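Local coordinates for ABC transporter, substrate-binding protein (Clostridium perfringens, PDB 4EDP) that probably binds a solute outside the cell and delivers it to the membrane part of an ABC importer, at residues K203-L208 with N344-I349; D146-I151 with K248-N253; S73-K78 with T90-S95. All coordinates share one frame; numbering follows the deposited sequence. Where two conformers were deposited one is given.

Contact 1: residues K203-L208 with N344-I349; sequences KELEAL and NNWNRI
Two helices of one lobe of the solute-binding-protein fold pack nearly side by side here, Leu205 and Glu206 of helix 199-208 meeting Trp346, Arg348 and Ile349 of the C-terminal helix 332-350. The axes of the two short segments approach to 10.3 Å and cross at -24°. The inner part is apolar: Leu205 CD1 rests 3.7 Å from Trp346 CZ3 on an oblique approach, while Ile349 CD1 stands 3.6 Å from Glu206 CG, touching the aliphatic stem of the glutamate at about a right angle. That stem is extended (chi2 -176°), which carries the carboxylate past the isoleucine and near Arg348. The charged ends stop short of a salt bridge, with Glu206 OE2 4.1 Å from Arg348 NH1 and the two planes 71° apart. A water spans them instead, donating to Glu206 OE2 at 3.0 Å and accepting only weakly from Arg348 NH2. That nitrogen also donates to Asn345 OD1 at 3.3 Å, from above the amide plane, so the guanidinium is tied back to its own helix. Farther in, Trp346 reaches Met181 of helix 178-189 and Ile170 of strand 168-171, and Leu205 packs on Ala185, which sets this helix pair against helix 178-189 and an inner strand of the sheet.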
# COMPACT_ATOMS: atom_id res chain seq x y z
N LYS A 203 19.29 12.70 7.21
CA LYS A 203 20.09 13.05 8.38
C LYS A 203 19.37 12.55 9.64
O LYS A 203 20.03 12.13 10.60
CB LYS A 203 20.37 14.55 8.47
CG LYS A 203 21.32 15.10 7.41
CD LYS A 203 22.72 14.50 7.50
CE LYS A 203 23.67 15.18 6.50
NZ LYS A 203 25.07 14.67 6.60
N GLU A 204 18.04 12.60 9.65
CA GLU A 204 17.27 12.08 10.80
C GLU A 204 17.37 10.56 10.83
O GLU A 204 17.43 9.96 11.91
CB GLU A 204 15.82 12.54 10.80
CG GLU A 204 15.63 14.01 11.06
CD GLU A 204 16.02 14.43 12.48
OE1 GLU A 204 16.22 13.58 13.37
OE2 GLU A 204 16.10 15.64 12.72
N LEU A 205 17.40 9.92 9.68
CA LEU A 205 17.57 8.46 9.63
C LEU A 205 18.94 8.07 10.19
O LEU A 205 19.05 7.04 10.88
CB LEU A 205 17.33 7.91 8.23
CG LEU A 205 15.86 7.96 7.76
CD1 LEU A 205 15.75 7.64 6.30
CD2 LEU A 205 14.99 6.98 8.59
N GLU A 206 19.99 8.85 9.91
CA GLU A 206 21.30 8.57 10.50
C GLU A 206 21.18 8.61 12.02
O GLU A 206 21.75 7.76 12.73
CB GLU A 206 22.37 9.62 10.11
CG GLU A 206 22.76 9.64 8.69
CD GLU A 206 23.89 10.64 8.41
OE1 GLU A 206 24.19 11.50 9.27
OE2 GLU A 206 24.47 10.55 7.32
N ALA A 207 20.45 9.61 12.52
CA ALA A 207 20.26 9.77 13.95
C ALA A 207 19.48 8.62 14.58
O ALA A 207 19.61 8.36 15.77
CB ALA A 207 19.59 11.11 14.27
N LEU A 208 18.66 7.94 13.79
CA LEU A 208 17.86 6.82 14.32
C LEU A 208 18.66 5.51 14.42
O LEU A 208 18.24 4.58 15.12
CB LEU A 208 16.67 6.59 13.38
CG LEU A 208 15.62 5.57 13.77
CD1 LEU A 208 14.93 6.00 15.09
CD2 LEU A 208 14.60 5.45 12.64
N ASN A 344 20.21 4.66 -2.71
CA ASN A 344 21.65 4.84 -2.49
C ASN A 344 21.91 5.41 -1.09
O ASN A 344 22.72 4.86 -0.33
CB ASN A 344 22.26 5.76 -3.54
CG ASN A 344 22.40 5.10 -4.90
OD1 ASN A 344 22.12 3.91 -5.04
ND2 ASN A 344 22.85 5.85 -5.89
N ASN A 345 21.22 6.49 -0.75
CA ASN A 345 21.37 7.13 0.57
C ASN A 345 21.03 6.18 1.72
O ASN A 345 21.74 6.12 2.73
CB ASN A 345 20.44 8.33 0.70
CG ASN A 345 20.96 9.57 -0.02
OD1 ASN A 345 22.15 9.70 -0.30
ND2 ASN A 345 20.05 10.53 -0.26
N TRP A 346 19.94 5.44 1.56
CA TRP A 346 19.46 4.50 2.58
C TRP A 346 20.48 3.42 2.84
O TRP A 346 20.86 3.17 3.99
CB TRP A 346 18.15 3.86 2.12
CG TRP A 346 17.54 2.89 3.09
CD1 TRP A 346 17.86 1.57 3.26
CD2 TRP A 346 16.46 3.16 4.00
NE1 TRP A 346 17.06 1.00 4.22
CE2 TRP A 346 16.18 1.96 4.68
CE3 TRP A 346 15.69 4.29 4.29
CZ2 TRP A 346 15.18 1.86 5.65
CZ3 TRP A 346 14.69 4.20 5.25
CH2 TRP A 346 14.45 2.99 5.92
N ASN A 347 20.92 2.76 1.77
CA ASN A 347 21.91 1.70 1.89
C ASN A 347 23.23 2.20 2.49
O ASN A 347 23.84 1.51 3.28
CB ASN A 347 22.13 1.01 0.54
CG ASN A 347 20.92 0.19 0.10
OD1 ASN A 347 20.09 -0.19 0.92
ND2 ASN A 347 20.83 -0.10 -1.20
N ARG A 348 23.66 3.39 2.09
CA ARG A 348 24.89 3.97 2.62
C ARG A 348 24.76 4.15 4.13
O ARG A 348 25.69 3.88 4.88
CB ARG A 348 25.16 5.32 1.94
CG ARG A 348 26.34 6.11 2.49
CD ARG A 348 26.54 7.40 1.69
NE ARG A 348 25.33 8.22 1.66
CZ ARG A 348 24.99 9.10 2.59
NH1 ARG A 348 25.76 9.29 3.66
NH2 ARG A 348 23.86 9.79 2.47
N ILE A 349 23.59 4.59 4.57
CA ILE A 349 23.32 4.83 5.98
C ILE A 349 23.03 3.62 6.84
O ILE A 349 23.58 3.48 7.93
CB ILE A 349 22.06 5.71 6.16
CG1 ILE A 349 22.36 7.15 5.79
CG2 ILE A 349 21.60 5.67 7.60
CD1 ILE A 349 21.15 8.05 5.93
O HOH W 1 22.48 11.31 5.15

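Contact 2: residues D146-I151 with K248-N253; sequences DPSAGI and KPEVIN
Asp146 and Lys248 make the polar side of this contact, their side chains crossing at about a right angle. Between these two side chains the closest atoms are not the charged ones: Asp146 OD2 is 3.2 Å from Lys248 CE but 3.8 Å from Lys248 NZ, a long salt bridge. The lysine runs extended from CB to CE and bends at its last torsion (chi4 59°), which brings the methylene nearer to the carboxylate than the ammonium. Beside this pair the ring of Pro147 lies against the backbone of the other segment, with Pro147 CD 3.1 Å from Glu250 O, a close carbon-to-oxygen approach. The same ring meets an apolar neighbour, Pro147 CG lying 4.2 Å from Ile252 CG2. No hydrogen bond joins the two segments.

Each partner is positioned by a turn of its own chain. Asp146 OD1 accepts from Ser148 N at 3.1 Å, an Asx turn, and from Ser148 OG at 2.6 Å. Both donors come from the same face of the carboxylate, the backbone N-H from well above its plane and the hydroxyl on the syn side but tilted out of the plane, a double grip that should restrain the group's rotation. Ser148 OG gets there by standing between its own backbone N and carbonyl carbon (chi1 67°). Across the contact, a type I beta turn from Lys248 to Val251, closed by Val251 N to Lys248 O at 3.2 Å, brings the Lys248 side chain to Asp146 and the Glu250 carbonyl to Pro147.

Farther out, strand 135-145 ends immediately before Asp146 and pairs antiparallel with strand 252-254, Ile252 sharing a backbone hydrogen bond with Val145. Val251 turns inward onto Phe241 and Ile244 of helix 238-247 and onto Phe226 of helix 219-227, and Asp146 bonds through its backbone to Val232.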
# COMPACT_ATOMS: atom_id res chain seq x y z
N ASP A 146 5.45 -3.51 22.10
CA ASP A 146 5.30 -4.45 23.23
C ASP A 146 5.27 -3.54 24.46
O ASP A 146 6.30 -3.03 24.88
CB ASP A 146 6.49 -5.41 23.33
CG ASP A 146 6.45 -6.26 24.58
OD1 ASP A 146 5.45 -6.20 25.33
OD2 ASP A 146 7.45 -6.97 24.84
N PRO A 147 4.08 -3.31 25.03
CA PRO A 147 3.96 -2.36 26.13
C PRO A 147 4.60 -2.83 27.43
O PRO A 147 4.89 -2.01 28.30
CB PRO A 147 2.44 -2.18 26.26
CG PRO A 147 1.88 -3.47 25.80
CD PRO A 147 2.79 -3.96 24.71
N SER A 148 4.89 -4.13 27.54
CA SER A 148 5.48 -4.66 28.76
C SER A 148 6.93 -4.23 28.98
O SER A 148 7.48 -4.45 30.06
CB SER A 148 5.38 -6.19 28.80
OG SER A 148 6.18 -6.77 27.80
N ALA A 149 7.56 -3.63 27.98
CA ALA A 149 8.91 -3.12 28.12
C ALA A 149 8.85 -1.79 28.88
O ALA A 149 9.87 -1.27 29.31
CB ALA A 149 9.57 -2.94 26.76
N GLY A 150 7.65 -1.25 29.02
CA GLY A 150 7.44 0.01 29.73
C GLY A 150 8.05 1.25 29.09
O GLY A 150 8.34 2.22 29.77
N ILE A 151 8.29 1.21 27.79
CA ILE A 151 8.84 2.37 27.09
C ILE A 151 7.67 3.03 26.38
O ILE A 151 7.03 2.40 25.54
CB ILE A 151 9.92 1.99 26.06
CG1 ILE A 151 11.09 1.26 26.72
CG2 ILE A 151 10.45 3.23 25.33
CD1 ILE A 151 12.08 0.70 25.73
N LYS A 248 2.54 -12.84 19.59
CA LYS A 248 2.70 -12.14 20.85
C LYS A 248 1.46 -11.27 21.07
O LYS A 248 1.49 -10.09 20.75
CB LYS A 248 3.95 -11.28 20.79
CG LYS A 248 4.31 -10.63 22.08
CD LYS A 248 5.65 -9.95 21.96
CE LYS A 248 6.15 -9.42 23.31
NZ LYS A 248 6.28 -10.52 24.30
N PRO A 249 0.39 -11.85 21.65
CA PRO A 249 -0.88 -11.10 21.78
C PRO A 249 -0.88 -9.81 22.59
O PRO A 249 -1.79 -8.99 22.42
CB PRO A 249 -1.85 -12.15 22.36
CG PRO A 249 -1.00 -13.22 22.89
CD PRO A 249 0.22 -13.26 22.05
N GLU A 250 0.12 -9.61 23.44
CA GLU A 250 0.21 -8.38 24.24
C GLU A 250 0.60 -7.13 23.42
O GLU A 250 0.53 -6.01 23.95
CB GLU A 250 1.18 -8.56 25.42
CG GLU A 250 0.71 -9.61 26.46
CD GLU A 250 1.60 -9.71 27.70
OE1 GLU A 250 1.39 -10.64 28.52
OE2 GLU A 250 2.51 -8.87 27.88
N VAL A 251 1.00 -7.28 22.16
CA VAL A 251 1.40 -6.11 21.38
C VAL A 251 0.19 -5.21 21.09
O VAL A 251 -0.95 -5.70 21.05
CB VAL A 251 2.14 -6.44 20.04
CG1 VAL A 251 3.50 -7.14 20.32
CG2 VAL A 251 1.24 -7.24 19.09
N ILE A 252 0.45 -3.92 20.98
CA ILE A 252 -0.53 -2.90 20.63
C ILE A 252 -0.09 -2.18 19.35
O ILE A 252 1.09 -2.19 18.97
CB ILE A 252 -0.72 -1.87 21.80
CG1 ILE A 252 0.55 -1.06 22.05
CG2 ILE A 252 -1.15 -2.62 23.07
CD1 ILE A 252 0.39 0.02 23.16
N ASN A 253 -1.06 -1.57 18.67
CA ASN A 253 -0.84 -0.84 17.44
C ASN A 253 -1.09 0.64 17.69
O ASN A 253 -2.24 1.09 17.79
CB ASN A 253 -1.80 -1.36 16.38
CG ASN A 253 -1.53 -0.82 15.01
OD1 ASN A 253 -0.39 -0.56 14.64
ND2 ASN A 253 -2.60 -0.67 14.22

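Contact 3: residues S73-K78 with T90-S95; sequences SERLTK and TYLAES. With ACT (acetate ion), chain E.
The guanidinium of Arg75 meets the backbone carbonyl of Tyr91 edge-on, Tyr91 O lying near the guanidinium plane, while the methyl Leu92 CD2 approaches obliquely, 3.8 Å from Arg75 NH1. Trp42 makes a cation-pi contact with the same group. The Tyr91 ring, for its part, has an acetate oxygen at its edge and packs edge-to-face with Tyr136. Its hydroxyl donates to that oxygen, with Tyr91 OH 2.6 Å from acetate O; the ion probably came from the crystallisation liquor.

The grip on the carbonyl is end-on and doubled: Arg75 NH1 donates to Tyr91 O at 2.8 Å and Arg75 NH2 to the same Tyr91 O at 2.9 Å. Sharing one acceptor bends both bonds, to 141° and 139°. A turn at chi3 (-66°) swings the guanidinium round to the strand. Beside this grip Leu76 CD1 lies 4.3 Å from Leu92 CD1, a loose apolar contact between helix and strand. The two elements belong to a beta-alpha-beta crossover, in which helix 72-81 links strand 65-69 to strand 89-93, with strand 37-41 between them in the sheet.

Arg75 NE bonds to Gly70 O and Arg75 NH2 also to Ser40 OG, and these uncharged acceptors, together with the Trp42 ring, probably stabilise the buried positive charge and fix the guanidinium against the strand.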
# COMPACT_ATOMS: atom_id res chain seq x y z
N SER A 73 6.59 -6.38 -10.44
CA SER A 73 7.71 -6.09 -11.30
C SER A 73 7.75 -6.88 -12.60
O SER A 73 7.98 -6.30 -13.67
CB SER A 73 9.02 -6.26 -10.53
OG SER A 73 10.12 -5.99 -11.37
N GLU A 74 7.51 -8.18 -12.53
CA GLU A 74 7.55 -8.98 -13.73
C GLU A 74 6.40 -8.65 -14.67
O GLU A 74 6.60 -8.61 -15.87
CB GLU A 74 7.63 -10.48 -13.41
CG GLU A 74 6.49 -11.07 -12.63
CD GLU A 74 6.84 -12.46 -12.08
OE1 GLU A 74 6.07 -13.01 -11.27
OE2 GLU A 74 7.90 -13.00 -12.45
N ARG A 75 5.21 -8.43 -14.14
CA ARG A 75 4.08 -8.06 -14.98
C ARG A 75 4.32 -6.70 -15.64
O ARG A 75 4.10 -6.55 -16.84
CB ARG A 75 2.77 -8.08 -14.19
CG ARG A 75 2.40 -9.49 -13.75
CD ARG A 75 1.06 -9.60 -13.07
NE ARG A 75 0.98 -8.92 -11.78
CZ ARG A 75 0.42 -7.74 -11.59
NH1 ARG A 75 0.39 -7.22 -10.36
NH2 ARG A 75 -0.13 -7.08 -12.60
N LEU A 76 4.77 -5.72 -14.85
CA LEU A 76 5.04 -4.39 -15.40
C LEU A 76 6.14 -4.42 -16.46
O LEU A 76 6.02 -3.81 -17.52
CB LEU A 76 5.43 -3.41 -14.30
CG LEU A 76 5.76 -2.00 -14.82
CD1 LEU A 76 4.56 -1.40 -15.57
CD2 LEU A 76 6.23 -1.07 -13.70
N THR A 77 7.22 -5.13 -16.18
CA THR A 77 8.33 -5.21 -17.12
C THR A 77 7.91 -5.80 -18.45
O THR A 77 8.28 -5.28 -19.51
CB THR A 77 9.49 -6.04 -16.54
OG1 THR A 77 9.93 -5.43 -15.32
CG2 THR A 77 10.65 -6.12 -17.53
N LYS A 78 7.13 -6.88 -18.39
CA LYS A 78 6.67 -7.55 -19.61
C LYS A 78 5.84 -6.62 -20.48
O LYS A 78 6.10 -6.50 -21.68
CB LYS A 78 5.89 -8.83 -19.28
CG LYS A 78 5.63 -9.70 -20.51
CD LYS A 78 4.91 -11.02 -20.20
CE LYS A 78 3.49 -10.79 -19.71
NZ LYS A 78 2.74 -12.06 -19.52
N THR A 90 -4.90 -3.67 -15.70
CA THR A 90 -3.75 -4.02 -14.90
C THR A 90 -3.85 -3.60 -13.44
O THR A 90 -4.08 -2.42 -13.13
CB THR A 90 -2.50 -3.34 -15.50
OG1 THR A 90 -2.31 -3.80 -16.86
CG2 THR A 90 -1.25 -3.63 -14.68
N TYR A 91 -3.70 -4.58 -12.57
CA TYR A 91 -3.68 -4.37 -11.11
C TYR A 91 -2.22 -4.25 -10.66
O TYR A 91 -1.40 -5.13 -10.94
CB TYR A 91 -4.28 -5.57 -10.36
CG TYR A 91 -5.79 -5.72 -10.26
CD1 TYR A 91 -6.55 -6.18 -11.32
CD2 TYR A 91 -6.44 -5.48 -9.06
CE1 TYR A 91 -7.93 -6.35 -11.19
CE2 TYR A 91 -7.80 -5.64 -8.92
CZ TYR A 91 -8.55 -6.08 -10.00
OH TYR A 91 -9.90 -6.26 -9.86
N LEU A 92 -1.87 -3.16 -9.98
CA LEU A 92 -0.52 -2.95 -9.45
C LEU A 92 -0.54 -2.12 -8.18
O LEU A 92 -1.50 -1.39 -7.90
CB LEU A 92 0.37 -2.17 -10.45
CG LEU A 92 0.77 -2.80 -11.80
CD1 LEU A 92 1.31 -1.75 -12.78
CD2 LEU A 92 1.77 -3.92 -11.55
N ALA A 93 0.52 -2.25 -7.39
CA ALA A 93 0.73 -1.37 -6.26
C ALA A 93 0.93 0.01 -6.91
O ALA A 93 1.50 0.11 -8.01
CB ALA A 93 1.96 -1.78 -5.46
N GLU A 94 0.47 1.07 -6.26
CA GLU A 94 0.57 2.41 -6.86
C GLU A 94 2.00 2.77 -7.32
O GLU A 94 2.16 3.40 -8.38
CB GLU A 94 0.04 3.47 -5.89
CG GLU A 94 -0.03 4.83 -6.55
CD GLU A 94 -0.40 5.97 -5.63
OE1 GLU A 94 -0.48 5.77 -4.40
OE2 GLU A 94 -0.59 7.09 -6.17
N SER A 95 3.02 2.40 -6.54
CA SER A 95 4.41 2.73 -6.90
C SER A 95 4.77 2.20 -8.28
O SER A 95 5.47 2.87 -9.04
CB SER A 95 5.41 2.19 -5.87
OG SER A 95 5.43 0.78 -5.86
C ACT E . -10.39 -6.55 -6.35
O ACT E . -10.87 -6.07 -7.41
OXT ACT E . -10.81 -6.06 -5.27
CH3 ACT E . -9.37 -7.65 -6.35

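Overall arrangement
Contacts 1 and 3 are buried, whereas contact 2 is at the surface, with one buried residue among the seven that touch. Contacts 2 and 3 reach the same mixed sheet from opposite sides of the chain's centre, their own centres 36 Å apart; contact 1 joins two helices. The chemistry follows the setting. Deep in the fold, contact 3 spends an arginine on a backbone carbonyl through direct bonds. Neither contact 1 nor contact 2 has a direct hydrogen bond between its segments: contact 1 keeps its hydrocarbon inside and leaves its charges to a loose water bridge, and contact 2 relies on a long salt bridge and proline packing. Contacts 1 and 2 interleave along the chain, while contact 3 closes before either opens.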